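Long-range contact in hydrogen peroxide-inducible genes activator (Corynebacterium glutamicum, PDB 6G1B), which is probably a LysR-type transcriptional regulator that senses hydrogen peroxide through its substrate-binding domain and switches on peroxide-inducible genes: residues Tyr171-Ile176 against Arg281-Val286. The protein carries 1 engineered substitution. Numbering follows the deposited sequence.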
# COMPACT_ATOMS: atom_id res chain seq x y z
N TYR A 171 39.89 7.50 13.73
CA TYR A 171 40.62 8.71 13.44
C TYR A 171 40.11 9.92 14.23
O TYR A 171 38.95 9.93 14.66
CB TYR A 171 40.56 9.06 11.95
CG TYR A 171 39.18 9.13 11.35
CD1 TYR A 171 38.42 10.29 11.44
CD2 TYR A 171 38.66 8.06 10.63
CE1 TYR A 171 37.17 10.38 10.87
CE2 TYR A 171 37.40 8.14 10.05
CZ TYR A 171 36.67 9.29 10.16
OH TYR A 171 35.46 9.34 9.59
N ASP A 172 40.99 10.92 14.39
CA ASP A 172 40.61 12.23 14.87
C ASP A 172 40.39 13.13 13.69
O ASP A 172 41.22 13.22 12.81
CB ASP A 172 41.73 12.80 15.78
CG ASP A 172 41.97 11.94 16.99
OD1 ASP A 172 43.11 11.51 17.29
OD2 ASP A 172 40.94 11.57 17.59
N GLU A 173 39.26 13.82 13.67
CA GLU A 173 38.89 14.72 12.57
C GLU A 173 38.79 16.12 13.14
O GLU A 173 38.05 16.36 14.08
CB GLU A 173 37.56 14.30 11.95
CG GLU A 173 36.98 15.29 10.97
CD GLU A 173 35.78 14.77 10.18
OE1 GLU A 173 35.03 13.88 10.70
OE2 GLU A 173 35.61 15.27 9.04
N ASP A 174 39.56 17.02 12.58
CA ASP A 174 39.52 18.41 12.98
C ASP A 174 38.25 19.07 12.49
O ASP A 174 37.62 18.59 11.55
CB ASP A 174 40.71 19.19 12.42
CG ASP A 174 42.01 18.81 13.08
OD1 ASP A 174 43.03 18.84 12.34
OD2 ASP A 174 42.06 18.46 14.29
N PHE A 175 37.89 20.18 13.14
CA PHE A 175 36.86 21.09 12.67
C PHE A 175 37.51 22.33 12.09
O PHE A 175 38.68 22.61 12.32
CB PHE A 175 35.91 21.49 13.81
CG PHE A 175 34.98 20.40 14.22
CD1 PHE A 175 35.41 19.38 15.01
CD2 PHE A 175 33.68 20.41 13.79
CE1 PHE A 175 34.57 18.35 15.36
CE2 PHE A 175 32.82 19.41 14.13
CZ PHE A 175 33.26 18.35 14.90
N ILE A 176 36.74 23.05 11.28
CA ILE A 176 37.12 24.35 10.76
C ILE A 176 36.04 25.32 11.23
O ILE A 176 34.93 24.91 11.52
CB ILE A 176 37.26 24.33 9.20
CG1 ILE A 176 37.86 25.63 8.70
CG2 ILE A 176 35.94 24.05 8.50
CD1 ILE A 176 38.59 25.50 7.39
N ARG A 281 37.14 15.75 16.69
CA ARG A 281 36.25 14.69 17.20
C ARG A 281 36.92 13.35 16.94
O ARG A 281 37.60 13.21 15.94
CB ARG A 281 34.87 14.71 16.55
CG ARG A 281 34.86 14.39 15.05
CD ARG A 281 33.44 14.49 14.51
NE ARG A 281 33.35 14.30 13.08
CZ ARG A 281 32.21 14.35 12.39
NH1 ARG A 281 31.05 14.56 13.01
NH2 ARG A 281 32.22 14.19 11.07
N ARG A 282 36.72 12.42 17.86
CA ARG A 282 37.28 11.08 17.73
C ARG A 282 36.18 10.19 17.14
O ARG A 282 35.17 9.94 17.77
CB ARG A 282 37.75 10.56 19.10
CG ARG A 282 38.07 9.06 19.22
CD ARG A 282 39.25 8.60 18.40
NE ARG A 282 40.49 9.31 18.68
CZ ARG A 282 41.52 8.88 19.40
NH1 ARG A 282 41.50 7.71 20.04
NH2 ARG A 282 42.59 9.65 19.51
N ILE A 283 36.36 9.76 15.89
CA ILE A 283 35.41 8.87 15.24
C ILE A 283 35.87 7.43 15.47
O ILE A 283 37.06 7.14 15.43
CB ILE A 283 35.29 9.18 13.72
CG1 ILE A 283 34.68 10.56 13.52
CG2 ILE A 283 34.43 8.14 12.99
CD1 ILE A 283 33.33 10.79 14.15
N GLY A 284 34.91 6.56 15.74
CA GLY A 284 35.17 5.14 16.01
C GLY A 284 34.09 4.19 15.52
O GLY A 284 33.01 4.61 15.13
N LEU A 285 34.38 2.91 15.52
CA LEU A 285 33.38 1.88 15.23
C LEU A 285 32.96 1.27 16.56
O LEU A 285 33.83 0.91 17.35
CB LEU A 285 33.97 0.81 14.36
CG LEU A 285 33.99 0.92 12.87
CD1 LEU A 285 34.35 -0.48 12.34
CD2 LEU A 285 32.65 1.38 12.31
N VAL A 286 31.67 1.18 16.84
CA VAL A 286 31.22 0.54 18.07
C VAL A 286 30.37 -0.71 17.77
O VAL A 286 29.50 -0.69 16.91
CB VAL A 286 30.68 1.51 19.17
CG1 VAL A 286 30.67 2.95 18.72
CG2 VAL A 286 29.39 1.09 19.80
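E173 and R281, a hydrogen-bonded pair of two antiparallel strands, lie side by side and point the same way. E173 OE1 takes two bonds, from R281 NE and from R281 NH2, both 2.9 Å long. It sits in the guanidinium plane, yet both nitrogens reach it from one face of the carboxylate, whose plane is turned 54° away. R281 is extended from CG to NE, which carries its guanidinium alongside the carboxylate. This buried ion pair is tied in further: E173 OE2 bonds S257 OG, while R281 NH1 and NH2 also bond the carbonyls of D206 and T110.

On the other face of the sheet D172 meets R282 side-on. R282 NE lies only 2.5 Å from D172 OD2, shorter than such a bond usually is, so its exact length is doubtful; R282 NH2 is 2.9 Å from D172 OD1. Bends at chi2 and chi3 fold the arginine back to this exposed salt bridge.

On the E173 face, I283 CB rides over one face of the Y171 ring, off centre, 3.6 Å from CE1. Separately, F175, its CG beside the backbone N and anti to the carbonyl carbon (chi1 -73°), brings its CE1 edge within 3.8 Å of R281 CB.

Backbone bonds join E173 to R281 in both directions; I283 N bonds Y171 O (2.9 Å), but the return bond from Y171 N is weak.

Strands 165-180 and 278-288 thus pair within the periplasmic-binding-protein-like LysR substrate-binding domain. Y171 stacks on F308 of helix 294-317 and touches M155 of strand 153-158, whereas P255 of strand 252-255 packs against E173, F175 and R281.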